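Diaminopimelate decarboxylase (Helicobacter pylori, PDB 2QGH) catalyses the pyridoxal-5'-phosphate-dependent decarboxylation of meso-diaminopimelate to L-lysine, the last step of bacterial lysine biosynthesis. Local coordinates at residues Ile154-Asn159 with Lys182-Met187; Ile160-Lys163 with Ile168-Gly171; Val200-His205 with Lys225-Leu230; Phe204-Gln209 with Ile217-Lys222. All coordinates share one frame; numbering follows the deposited sequence.

All four contacts belong to the pyridoxal-binding barrel and step from its outer layer inward to the cofactor. Contacts 1 and 3, with centres about 9 Å apart, lay helices on the neighbouring strands 150-155 and 197-203, whose backbones are joined by I156 N to H203 O at 2.9 Å. Contact 4 continues from contact 3 through the shared F204 and H205, and its H205 and S208 touch the cofactor. Contact 2 lies about 8 Å from contact 4, tied to it by I168 O and S208 N at 2.7 Å, and both touch the bound lysine. R155, in 154-159 but pointing away from the helix, probably hydrogen-bonds H205 O through NH2 (2.8 Å) and touches the cofactor itself.

Contact 1 (Ile154-Asn159 with Lys182-Met187); sequences IRINPN and KEALEM
I154 pushes the end of its side chain against the start of M187: CD1 lies 3.7 Å from M187 CB, and the two chains cross at a slant. In I154, CG1 stands anti to the carbonyl carbon (chi1 -66°) and the chain then runs extended, which carries CD1 out to the helix. A second, lighter touch comes two residues along the chain and nearly a turn back in the helix, where the CG2 branch of I156 meets A184 CB at 4.0 Å. Its other branch leads away from helix 181-193 toward F204, and I156 also packs on V223 and I226 of helix 213-232, so it is shared between two helices. No hydrogen bond crosses, and the four residues that touch are all buried. The tight part is thus a small apolar patch with 168 Å² buried in all, closed further by F133 and L136 of helix 133-146 beside M187. On the loose side, K182 and E186 are exposed on the helix, and N159 is exposed where the chain has left it. A helix packed by its apolar face on the outside of the parallel strand that precedes it is the layering of a beta/alpha (TIM) barrel; here helix 181-193 covers strand 150-155.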
loop_
_atom_site.group_PDB
_atom_site.type_symbol
_atom_site.label_atom_id
_atom_site.label_comp_id
_atom_site.label_asym_id
_atom_site.label_seq_id
_atom_site.Cartn_x
_atom_site.Cartn_y
_atom_site.Cartn_z
ATOM N N ILE A 154 28.833 -8.573 -3.102
ATOM C CA ILE A 154 28.054 -9.616 -2.466
ATOM C C ILE A 154 27.585 -9.139 -1.114
ATOM O O ILE A 154 28.372 -8.669 -0.303
ATOM C CB ILE A 154 28.859 -10.936 -2.334
ATOM C CG1 ILE A 154 29.132 -11.500 -3.732
ATOM C CG2 ILE A 154 28.072 -11.956 -1.530
ATOM C CD1 ILE A 154 29.794 -12.867 -3.756
ATOM N N ARG A 155 26.281 -9.245 -0.891
ATOM C CA ARG A 155 25.678 -8.823 0.365
ATOM C C ARG A 155 25.738 -9.944 1.389
ATOM O O ARG A 155 25.240 -11.040 1.145
ATOM C CB ARG A 155 24.218 -8.420 0.134
ATOM C CG ARG A 155 23.506 -7.950 1.386
ATOM C CD ARG A 155 22.099 -7.445 1.090
ATOM N NE ARG A 155 21.459 -6.929 2.296
ATOM C CZ ARG A 155 20.247 -6.381 2.338
ATOM N NH1 ARG A 155 19.518 -6.262 1.233
ATOM N NH2 ARG A 155 19.760 -5.952 3.497
ATOM N N ILE A 156 26.354 -9.684 2.537
ATOM C CA ILE A 156 26.417 -10.720 3.550
ATOM C C ILE A 156 25.484 -10.398 4.702
ATOM O O ILE A 156 25.271 -9.236 5.051
ATOM C CB ILE A 156 27.858 -10.935 4.111
ATOM C CG1 ILE A 156 28.194 -9.882 5.164
ATOM C CG2 ILE A 156 28.879 -10.905 2.974
ATOM C CD1 ILE A 156 28.265 -8.481 4.624
ATOM N N ASN A 157 24.910 -11.446 5.274
ATOM C CA ASN A 157 24.019 -11.308 6.406
ATOM C C ASN A 157 24.904 -11.570 7.624
ATOM O O ASN A 157 25.211 -12.713 7.942
ATOM C CB ASN A 157 22.896 -12.341 6.291
ATOM C CG ASN A 157 21.813 -12.149 7.328
ATOM O OD1 ASN A 157 20.649 -12.451 7.080
ATOM N ND2 ASN A 157 22.191 -11.658 8.502
ATOM N N PRO A 158 25.344 -10.505 8.309
ATOM C CA PRO A 158 26.203 -10.645 9.488
ATOM C C PRO A 158 25.438 -11.184 10.695
ATOM O O PRO A 158 25.959 -11.211 11.812
ATOM C CB PRO A 158 26.691 -9.222 9.713
ATOM C CG PRO A 158 25.457 -8.429 9.394
ATOM C CD PRO A 158 24.967 -9.092 8.108
ATOM N N ASN A 159 24.204 -11.615 10.457
ATOM C CA ASN A 159 23.338 -12.144 11.507
ATOM C C ASN A 159 23.351 -11.267 12.757
ATOM O O ASN A 159 23.676 -11.732 13.849
ATOM C CB ASN A 159 23.742 -13.577 11.869
ATOM C CG ASN A 159 22.739 -14.248 12.799
ATOM O OD1 ASN A 159 21.535 -13.968 12.741
ATOM N ND2 ASN A 159 23.225 -15.152 13.647
ATOM N N LYS A 182 30.261 -18.229 5.469
ATOM C CA LYS A 182 30.738 -19.409 4.764
ATOM C C LYS A 182 30.279 -19.403 3.307
ATOM O O LYS A 182 31.093 -19.507 2.389
ATOM C CB LYS A 182 30.239 -20.680 5.455
ATOM C CG LYS A 182 30.585 -20.786 6.940
ATOM C CD LYS A 182 32.099 -20.871 7.195
ATOM C CE LYS A 182 32.716 -19.508 7.483
ATOM N NZ LYS A 182 32.153 -18.902 8.731
ATOM N N GLU A 183 28.971 -19.282 3.102
ATOM C CA GLU A 183 28.406 -19.270 1.760
ATOM C C GLU A 183 28.972 -18.124 0.926
ATOM O O GLU A 183 29.225 -18.282 -0.267
ATOM C CB GLU A 183 26.885 -19.143 1.831
ATOM C CG GLU A 183 26.209 -18.987 0.472
ATOM C CD GLU A 183 25.664 -20.283 -0.074
ATOM O OE1 GLU A 183 25.062 -20.271 -1.172
ATOM O OE2 GLU A 183 25.832 -21.316 0.599
ATOM N N ALA A 184 29.163 -16.971 1.555
ATOM C CA ALA A 184 29.691 -15.806 0.859
ATOM C C ALA A 184 31.115 -16.071 0.389
ATOM O O ALA A 184 31.479 -15.746 -0.744
ATOM C CB ALA A 184 29.663 -14.596 1.773
ATOM N N LEU A 185 31.919 -16.658 1.268
ATOM C CA LEU A 185 33.300 -16.974 0.938
ATOM C C LEU A 185 33.325 -17.837 -0.307
ATOM O O LEU A 185 34.135 -17.625 -1.204
ATOM C CB LEU A 185 33.977 -17.713 2.095
ATOM C CG LEU A 185 34.343 -16.845 3.305
ATOM C CD1 LEU A 185 34.767 -17.719 4.474
ATOM C CD2 LEU A 185 35.457 -15.885 2.919
ATOM N N GLU A 186 32.420 -18.801 -0.361
ATOM C CA GLU A 186 32.346 -19.699 -1.499
ATOM C C GLU A 186 31.914 -18.948 -2.760
ATOM O O GLU A 186 32.509 -19.115 -3.825
ATOM C CB GLU A 186 31.374 -20.841 -1.193
ATOM C CG GLU A 186 31.353 -21.922 -2.256
ATOM C CD GLU A 186 30.390 -23.050 -1.935
ATOM O OE1 GLU A 186 30.219 -23.937 -2.800
ATOM O OE2 GLU A 186 29.804 -23.049 -0.825
ATOM N N MET A 187 30.886 -18.115 -2.631
ATOM C CA MET A 187 30.383 -17.341 -3.762
ATOM C C MET A 187 31.477 -16.441 -4.341
ATOM O O MET A 187 31.634 -16.333 -5.560
ATOM C CB MET A 187 29.175 -16.499 -3.328
ATOM C CG MET A 187 27.882 -17.293 -3.187
ATOM S SD MET A 187 26.527 -16.386 -2.398
ATOM C CE MET A 187 26.059 -15.238 -3.739
#

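Contact 2 (Ile160-Lys163 with Ile168-Gly171); sequences IDAK and ISTG. With LYS (lysine), chain C.
Water 1 is gripped by four groups and bridges I160-K163 to I168-G171. It donates to I160 O at 2.7 Å and accepts from A162 N at 2.9 Å and from S169 OG at 3.1 Å; a weak fourth bond comes from G171 N. The S169 hydroxyl reaches the water because OG is anti to its backbone N (chi1 -169°), and the same atom lies 4.1 Å from A162 CB. Beside the water, the one direct hydrogen bond across the contact runs from I160 N to G171 O at 2.7 Å. It is short but bent, 142° at the hydrogen, and the donor stands above the carbonyl plane, 40° out of it. The water therefore satisfies backbone groups of two irregular segments that form no strand pairing. I168 turns to the ligand instead, its CG2 branch 3.5 Å from CA of the bound lysine, as part of that pocket. S169 O is hydrogen-bonded to S351 OG of the second subunit, which places the loop at the dimer interface. Both segments belong to the long loop between strand 150-155 and helix 181-193, with I160 packed on E218 and A219 of helix 213-232.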
loop_
_atom_site.group_PDB
_atom_site.type_symbol
_atom_site.label_atom_id
_atom_site.label_comp_id
_atom_site.label_asym_id
_atom_site.label_seq_id
_atom_site.Cartn_x
_atom_site.Cartn_y
_atom_site.Cartn_z
ATOM N N ILE A 160 23.002 -9.995 12.584
ATOM C CA ILE A 160 22.962 -9.051 13.693
ATOM C C ILE A 160 21.614 -8.324 13.738
ATOM O O ILE A 160 21.109 -7.852 12.718
ATOM C CB ILE A 160 24.099 -8.006 13.586
ATOM C CG1 ILE A 160 25.461 -8.705 13.590
ATOM C CG2 ILE A 160 24.019 -7.030 14.757
ATOM C CD1 ILE A 160 26.627 -7.770 13.365
ATOM N N ASP A 161 21.037 -8.250 14.933
ATOM C CA ASP A 161 19.751 -7.592 15.154
ATOM C C ASP A 161 19.941 -6.071 15.124
ATOM O O ASP A 161 20.636 -5.508 15.967
ATOM C CB ASP A 161 19.194 -8.036 16.513
ATOM C CG ASP A 161 17.821 -7.468 16.804
ATOM O OD1 ASP A 161 16.841 -8.244 16.786
ATOM O OD2 ASP A 161 17.724 -6.249 17.052
ATOM N N ALA A 162 19.318 -5.408 14.154
ATOM C CA ALA A 162 19.446 -3.957 14.019
ATOM C C ALA A 162 18.663 -3.174 15.079
ATOM O O ALA A 162 18.823 -1.956 15.211
ATOM C CB ALA A 162 19.004 -3.531 12.625
ATOM N N LYS A 163 17.819 -3.876 15.830
ATOM C CA LYS A 163 17.014 -3.255 16.876
ATOM C C LYS A 163 16.059 -2.196 16.325
ATOM O O LYS A 163 16.114 -1.028 16.718
ATOM C CB LYS A 163 17.916 -2.630 17.952
ATOM C CG LYS A 163 18.705 -3.640 18.787
ATOM C CD LYS A 163 19.406 -2.966 19.962
ATOM C CE LYS A 163 18.395 -2.264 20.868
ATOM N NZ LYS A 163 19.016 -1.635 22.069
ATOM N N ILE A 168 11.216 -3.703 8.829
ATOM C CA ILE A 168 12.326 -3.003 8.200
ATOM C C ILE A 168 13.661 -3.399 8.836
ATOM O O ILE A 168 14.653 -2.681 8.731
ATOM C CB ILE A 168 12.149 -1.473 8.302
ATOM C CG1 ILE A 168 12.154 -1.048 9.774
ATOM C CG2 ILE A 168 10.843 -1.054 7.629
ATOM C CD1 ILE A 168 12.170 0.447 9.982
ATOM N N SER A 169 13.666 -4.539 9.520
ATOM C CA SER A 169 14.877 -5.059 10.142
ATOM C C SER A 169 15.305 -6.147 9.164
ATOM O O SER A 169 14.537 -7.068 8.886
ATOM C CB SER A 169 14.561 -5.660 11.507
ATOM O OG SER A 169 15.751 -5.928 12.225
ATOM N N THR A 170 16.522 -6.051 8.641
ATOM C CA THR A 170 16.961 -7.016 7.640
ATOM C C THR A 170 18.311 -7.696 7.872
ATOM O O THR A 170 18.769 -8.463 7.020
ATOM C CB THR A 170 16.986 -6.329 6.243
ATOM O OG1 THR A 170 17.913 -5.238 6.259
ATOM C CG2 THR A 170 15.614 -5.772 5.895
ATOM N N GLY A 171 18.938 -7.436 9.018
ATOM C CA GLY A 171 20.247 -8.017 9.294
ATOM C C GLY A 171 20.329 -9.323 10.066
ATOM O O GLY A 171 21.422 -9.797 10.374
HETATM N N LYS C . 9.238 1.140 3.782
HETATM C CA LYS C . 9.880 1.171 5.133
HETATM C C LYS C . 9.364 2.362 5.941
HETATM O O LYS C . 8.362 2.959 5.499
HETATM C CB LYS C . 11.411 1.246 4.983
HETATM C CG LYS C . 12.012 0.003 4.345
HETATM C CD LYS C . 13.437 0.218 3.871
HETATM C CE LYS C . 13.983 -1.073 3.262
HETATM N NZ LYS C . 15.325 -0.940 2.602
HETATM O OXT LYS C . 9.955 2.683 6.995
HETATM O O HOH W 1 18.662 -7.058 11.843
#

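Contact 3 (Val200-His205 with Lys225-Leu230); sequences VSVHFH and KIAKSL. With PLP (pyridoxal-5'-phosphate), chain B.
V202 spreads its two methyl branches over the helix. CG2 faces A227 CB at 4.0 Å, while CG1 reaches L230 CD2 at 4.1 Å and, more loosely, I226 CD1 at 4.3 Å. The branches divide the helix between them: one meets the small alanine, the other the two longer side chains, and V202 and L230 pass each other at a slant. V202 thus sits among three residues of one helical face. F188 of helix 181-193 touches both V202 and L230, extending the apolar layer.

The strand 200-203 and the helix 225-230 run nearly antiparallel, at 156°, with their axes 9.7 Å apart at closest. They are the first strand and the helix of a beta-alpha-beta crossover, which strand 239-241 completes, one unit of the eight-stranded parallel barrel.

S201 points the other way from the helix, as expected for alternating strand residues. H203 and H205 take the chain on to the cofactor. At the edge of the H203 ring, near its plane, lies C2A of pyridoxal-5'-phosphate. H205 lays one face of its imidazole over the pyridine ring, with C3 of pyridoxal-5'-phosphate 3.4 Å above the imidazole plane and offset toward the rim. With CG of H205 anti to the backbone N (chi1 -178°), the ring extends into the pocket, and ND1 is held by a hydrogen bond with G244 N.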
loop_
_atom_site.group_PDB
_atom_site.type_symbol
_atom_site.label_atom_id
_atom_site.label_comp_id
_atom_site.label_asym_id
_atom_site.label_seq_id
_atom_site.Cartn_x
_atom_site.Cartn_y
_atom_site.Cartn_z
ATOM N N VAL A 200 34.063 -6.959 -6.790
ATOM C CA VAL A 200 34.776 -5.740 -6.438
ATOM C C VAL A 200 34.276 -5.085 -5.156
ATOM O O VAL A 200 34.814 -4.070 -4.717
ATOM C CB VAL A 200 34.688 -4.708 -7.594
ATOM C CG1 VAL A 200 35.241 -5.317 -8.863
ATOM C CG2 VAL A 200 33.240 -4.267 -7.816
ATOM N N SER A 201 33.274 -5.674 -4.527
ATOM C CA SER A 201 32.738 -5.046 -3.345
ATOM C C SER A 201 32.081 -5.990 -2.355
ATOM O O SER A 201 31.623 -7.069 -2.730
ATOM C CB SER A 201 31.726 -3.989 -3.790
ATOM O OG SER A 201 30.922 -3.554 -2.714
ATOM N N VAL A 202 32.068 -5.591 -1.084
ATOM C CA VAL A 202 31.396 -6.364 -0.042
ATOM C C VAL A 202 30.297 -5.415 0.373
ATOM O O VAL A 202 30.490 -4.197 0.339
ATOM C CB VAL A 202 32.242 -6.612 1.229
ATOM C CG1 VAL A 202 32.148 -8.065 1.609
ATOM C CG2 VAL A 202 33.670 -6.177 1.032
ATOM N N HIS A 203 29.158 -5.950 0.783
ATOM C CA HIS A 203 28.060 -5.083 1.182
ATOM C C HIS A 203 27.222 -5.653 2.325
ATOM O O HIS A 203 27.193 -6.863 2.546
ATOM C CB HIS A 203 27.193 -4.803 -0.058
ATOM C CG HIS A 203 25.853 -4.208 0.245
ATOM N ND1 HIS A 203 24.821 -4.939 0.795
ATOM C CD2 HIS A 203 25.368 -2.957 0.054
ATOM C CE1 HIS A 203 23.760 -4.166 0.930
ATOM N NE2 HIS A 203 24.065 -2.959 0.489
ATOM N N PHE A 204 26.567 -4.769 3.070
ATOM C CA PHE A 204 25.679 -5.194 4.142
ATOM C C PHE A 204 24.683 -4.092 4.476
ATOM O O PHE A 204 24.978 -2.899 4.344
ATOM C CB PHE A 204 26.455 -5.597 5.406
ATOM C CG PHE A 204 27.033 -4.434 6.181
ATOM C CD1 PHE A 204 28.382 -4.105 6.070
ATOM C CD2 PHE A 204 26.231 -3.688 7.048
ATOM C CE1 PHE A 204 28.921 -3.058 6.812
ATOM C CE2 PHE A 204 26.764 -2.644 7.787
ATOM C CZ PHE A 204 28.117 -2.326 7.669
ATOM N N HIS A 205 23.491 -4.507 4.883
ATOM C CA HIS A 205 22.438 -3.580 5.272
ATOM C C HIS A 205 21.608 -4.310 6.317
ATOM O O HIS A 205 20.843 -5.214 5.980
ATOM C CB HIS A 205 21.564 -3.209 4.076
ATOM C CG HIS A 205 20.491 -2.227 4.419
ATOM N ND1 HIS A 205 20.746 -0.886 4.603
ATOM C CD2 HIS A 205 19.183 -2.406 4.717
ATOM C CE1 HIS A 205 19.643 -0.280 5.002
ATOM N NE2 HIS A 205 18.679 -1.180 5.079
ATOM N N LYS A 225 36.267 -7.764 8.743
ATOM C CA LYS A 225 37.096 -8.929 8.987
ATOM C C LYS A 225 37.019 -9.880 7.798
ATOM O O LYS A 225 38.044 -10.329 7.290
ATOM C CB LYS A 225 36.662 -9.637 10.272
ATOM C CG LYS A 225 37.546 -10.811 10.662
ATOM C CD LYS A 225 37.221 -11.302 12.068
ATOM C CE LYS A 225 38.043 -12.520 12.451
ATOM N NZ LYS A 225 37.759 -12.942 13.858
ATOM N N ILE A 226 35.805 -10.180 7.345
ATOM C CA ILE A 226 35.647 -11.079 6.209
ATOM C C ILE A 226 36.314 -10.471 4.973
ATOM O O ILE A 226 36.916 -11.185 4.166
ATOM C CB ILE A 226 34.149 -11.363 5.909
ATOM C CG1 ILE A 226 33.435 -10.069 5.535
ATOM C CG2 ILE A 226 33.474 -11.968 7.131
ATOM C CD1 ILE A 226 31.942 -10.235 5.287
ATOM N N ALA A 227 36.216 -9.151 4.835
ATOM C CA ALA A 227 36.827 -8.452 3.709
ATOM C C ALA A 227 38.343 -8.638 3.747
ATOM O O ALA A 227 38.953 -8.994 2.742
ATOM C CB ALA A 227 36.488 -6.971 3.760
ATOM N N LYS A 228 38.946 -8.385 4.905
ATOM C CA LYS A 228 40.386 -8.546 5.052
ATOM C C LYS A 228 40.753 -9.964 4.627
ATOM O O LYS A 228 41.769 -10.191 3.970
ATOM C CB LYS A 228 40.810 -8.306 6.506
ATOM C CG LYS A 228 42.300 -8.549 6.747
ATOM C CD LYS A 228 42.717 -8.246 8.181
ATOM C CE LYS A 228 44.177 -8.641 8.447
ATOM N NZ LYS A 228 45.174 -7.873 7.635
ATOM N N SER A 229 39.900 -10.911 4.996
ATOM C CA SER A 229 40.089 -12.315 4.659
ATOM C C SER A 229 39.982 -12.515 3.150
ATOM O O SER A 229 40.755 -13.266 2.555
ATOM C CB SER A 229 39.029 -13.158 5.380
ATOM O OG SER A 229 38.983 -14.484 4.888
ATOM N N LEU A 230 39.016 -11.841 2.538
ATOM C CA LEU A 230 38.796 -11.936 1.099
ATOM C C LEU A 230 39.999 -11.467 0.297
ATOM O O LEU A 230 40.386 -12.107 -0.679
ATOM C CB LEU A 230 37.575 -11.106 0.698
ATOM C CG LEU A 230 36.202 -11.777 0.632
ATOM C CD1 LEU A 230 36.045 -12.802 1.744
ATOM C CD2 LEU A 230 35.131 -10.697 0.718
HETATM N N1 PLP B . 20.136 0.087 1.047
HETATM C C2 PLP B . 19.428 -1.133 1.032
HETATM C C2A PLP B . 20.019 -2.337 0.411
HETATM C C3 PLP B . 18.099 -1.159 1.616
HETATM O O3 PLP B . 17.353 -2.322 1.613
HETATM C C4 PLP B . 17.551 -0.010 2.185
HETATM C C4A PLP B . 16.313 -0.230 2.981
HETATM C C5 PLP B . 18.256 1.202 2.183
HETATM C C6 PLP B . 19.592 1.242 1.626
HETATM C C5A PLP B . 17.715 2.524 2.520
HETATM O O4P PLP B . 17.714 2.673 3.921
HETATM P P PLP B . 17.203 3.885 4.564
HETATM O O1P PLP B . 15.997 4.640 3.923
HETATM O O2P PLP B . 18.481 4.833 4.611
HETATM O O3P PLP B . 16.742 3.436 6.004
#

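Contact 4 (Phe204-Gln209 with Ile217-Lys222); sequences FHIGSQ and IEASQK. With PLP (pyridoxal-5'-phosphate), chain B; LYS (lysine), chain C.
F204 presents one face of its ring to A219, whose methyl CB makes a CH-pi contact 4.1 Å from the ring centroid and 29° off the normal. The methyl leans toward one side of the ring, 3.7 Å from F204 CE2. S220 approaches differently: its OG lies at the edge of the same ring, near the plane, 3.5 Å from F204 CZ. That hydroxyl has its polar partner in I216 O, one turn back in helix 213-232, so the ring edge meets an oxygen already hydrogen-bonded. The ring takes this place with CG between the backbone N and the carbonyl carbon (chi1 74°). I206 adds its CG2 branch from the loop, 4.0 Å from A219 CB, so the one alanine methyl is met by both F204 and I206.

Between these two residues, H205 points away from the helix, and G207 N lies over the face of its imidazole opposite the cofactor. The loop goes on to S208. S208 OG donates to the phosphate oxygen O3P of pyridoxal-5'-phosphate at 2.7 Å and is also hydrogen-bonded to R282 NH2. Its CB lies 3.9 Å from CD of the bound lysine, so S208 borders both ligands. The contact therefore separates its chemistry: apolar and CH-pi contacts hold the loop to the helix, while S208, farther along the loop, hydrogen-bonds the phosphate.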
loop_
_atom_site.group_PDB
_atom_site.type_symbol
_atom_site.label_atom_id
_atom_site.label_comp_id
_atom_site.label_asym_id
_atom_site.label_seq_id
_atom_site.Cartn_x
_atom_site.Cartn_y
_atom_site.Cartn_z
ATOM N N PHE A 204 26.567 -4.769 3.070
ATOM C CA PHE A 204 25.679 -5.194 4.142
ATOM C C PHE A 204 24.683 -4.092 4.476
ATOM O O PHE A 204 24.978 -2.899 4.344
ATOM C CB PHE A 204 26.455 -5.597 5.406
ATOM C CG PHE A 204 27.033 -4.434 6.181
ATOM C CD1 PHE A 204 28.382 -4.105 6.070
ATOM C CD2 PHE A 204 26.231 -3.688 7.048
ATOM C CE1 PHE A 204 28.921 -3.058 6.812
ATOM C CE2 PHE A 204 26.764 -2.644 7.787
ATOM C CZ PHE A 204 28.117 -2.326 7.669
ATOM N N HIS A 205 23.491 -4.507 4.883
ATOM C CA HIS A 205 22.438 -3.580 5.272
ATOM C C HIS A 205 21.608 -4.310 6.317
ATOM O O HIS A 205 20.843 -5.214 5.980
ATOM C CB HIS A 205 21.564 -3.209 4.076
ATOM C CG HIS A 205 20.491 -2.227 4.419
ATOM N ND1 HIS A 205 20.746 -0.886 4.603
ATOM C CD2 HIS A 205 19.183 -2.406 4.717
ATOM C CE1 HIS A 205 19.643 -0.280 5.002
ATOM N NE2 HIS A 205 18.679 -1.180 5.079
ATOM N N ILE A 206 21.759 -3.920 7.580
ATOM C CA ILE A 206 21.058 -4.595 8.670
ATOM C C ILE A 206 19.661 -4.122 9.069
ATOM O O ILE A 206 19.003 -4.780 9.885
ATOM C CB ILE A 206 21.934 -4.629 9.953
ATOM C CG1 ILE A 206 22.267 -3.210 10.411
ATOM C CG2 ILE A 206 23.211 -5.406 9.684
ATOM C CD1 ILE A 206 22.912 -3.139 11.782
ATOM N N GLY A 207 19.198 -3.004 8.511
ATOM C CA GLY A 207 17.870 -2.523 8.856
ATOM C C GLY A 207 17.623 -1.063 8.520
ATOM O O GLY A 207 18.507 -0.373 8.009
ATOM N N SER A 208 16.413 -0.594 8.816
ATOM C CA SER A 208 16.028 0.788 8.547
ATOM C C SER A 208 15.521 1.494 9.809
ATOM O O SER A 208 15.065 0.849 10.753
ATOM C CB SER A 208 14.940 0.829 7.467
ATOM O OG SER A 208 14.638 2.161 7.097
ATOM N N GLN A 209 15.598 2.823 9.810
ATOM C CA GLN A 209 15.156 3.633 10.941
ATOM C C GLN A 209 15.877 3.190 12.209
ATOM O O GLN A 209 15.259 2.970 13.245
ATOM C CB GLN A 209 13.635 3.512 11.106
ATOM C CG GLN A 209 13.008 4.322 12.264
ATOM C CD GLN A 209 13.396 5.790 12.257
ATOM O OE1 GLN A 209 13.553 6.400 11.204
ATOM N NE2 GLN A 209 13.539 6.369 13.443
ATOM N N ILE A 217 27.992 -0.601 13.817
ATOM C CA ILE A 217 29.423 -0.754 14.051
ATOM C C ILE A 217 29.819 -2.225 14.158
ATOM O O ILE A 217 30.810 -2.654 13.559
ATOM C CB ILE A 217 29.849 -0.016 15.327
ATOM C CG1 ILE A 217 29.534 1.468 15.175
ATOM C CG2 ILE A 217 31.336 -0.227 15.590
ATOM C CD1 ILE A 217 30.118 2.079 13.909
ATOM N N GLU A 218 29.041 -3.003 14.907
ATOM C CA GLU A 218 29.335 -4.420 15.050
ATOM C C GLU A 218 29.332 -5.077 13.673
ATOM O O GLU A 218 30.163 -5.929 13.381
ATOM C CB GLU A 218 28.303 -5.098 15.946
ATOM C CG GLU A 218 28.574 -6.578 16.173
ATOM C CD GLU A 218 27.484 -7.262 16.987
ATOM O OE1 GLU A 218 27.537 -8.505 17.138
ATOM O OE2 GLU A 218 26.576 -6.557 17.476
ATOM N N ALA A 219 28.403 -4.664 12.819
ATOM C CA ALA A 219 28.317 -5.222 11.474
ATOM C C ALA A 219 29.536 -4.810 10.646
ATOM O O ALA A 219 30.087 -5.611 9.897
ATOM C CB ALA A 219 27.034 -4.756 10.796
ATOM N N SER A 220 29.958 -3.559 10.789
ATOM C CA SER A 220 31.117 -3.062 10.058
ATOM C C SER A 220 32.383 -3.844 10.405
ATOM O O SER A 220 33.175 -4.183 9.528
ATOM C CB SER A 220 31.335 -1.578 10.364
ATOM O OG SER A 220 30.225 -0.801 9.945
ATOM N N GLN A 221 32.573 -4.126 11.687
ATOM C CA GLN A 221 33.748 -4.863 12.132
ATOM C C GLN A 221 33.754 -6.274 11.564
ATOM O O GLN A 221 34.751 -6.722 10.997
ATOM C CB GLN A 221 33.778 -4.917 13.655
ATOM C CG GLN A 221 33.638 -3.559 14.301
ATOM C CD GLN A 221 33.592 -3.627 15.810
ATOM O OE1 GLN A 221 32.969 -4.522 16.384
ATOM N NE2 GLN A 221 34.240 -2.668 16.464
ATOM N N LYS A 222 32.638 -6.975 11.713
ATOM C CA LYS A 222 32.550 -8.333 11.212
ATOM C C LYS A 222 32.786 -8.402 9.714
ATOM O O LYS A 222 33.522 -9.262 9.246
ATOM C CB LYS A 222 31.196 -8.948 11.560
ATOM C CG LYS A 222 31.090 -9.414 13.013
ATOM C CD LYS A 222 31.346 -8.277 14.003
ATOM C CE LYS A 222 31.321 -8.757 15.453
ATOM N NZ LYS A 222 30.015 -9.357 15.851
HETATM N N1 PLP B . 20.136 0.087 1.047
HETATM C C2 PLP B . 19.428 -1.133 1.032
HETATM C C2A PLP B . 20.019 -2.337 0.411
HETATM C C3 PLP B . 18.099 -1.159 1.616
HETATM O O3 PLP B . 17.353 -2.322 1.613
HETATM C C4 PLP B . 17.551 -0.010 2.185
HETATM C C4A PLP B . 16.313 -0.230 2.981
HETATM C C5 PLP B . 18.256 1.202 2.183
HETATM C C6 PLP B . 19.592 1.242 1.626
HETATM C C5A PLP B . 17.715 2.524 2.520
HETATM O O4P PLP B . 17.714 2.673 3.921
HETATM P P PLP B . 17.203 3.885 4.564
HETATM O O1P PLP B . 15.997 4.640 3.923
HETATM O O2P PLP B . 18.481 4.833 4.611
HETATM O O3P PLP B . 16.742 3.436 6.004
HETATM N N LYS C . 9.238 1.140 3.782
HETATM C CA LYS C . 9.880 1.171 5.133
HETATM C C LYS C . 9.364 2.362 5.941
HETATM O O LYS C . 8.362 2.959 5.499
HETATM C CB LYS C . 11.411 1.246 4.983
HETATM C CG LYS C . 12.012 0.003 4.345
HETATM C CD LYS C . 13.437 0.218 3.871
HETATM C CE LYS C . 13.983 -1.073 3.262
HETATM N NZ LYS C . 15.325 -0.940 2.602
HETATM O OXT LYS C . 9.955 2.683 6.995
#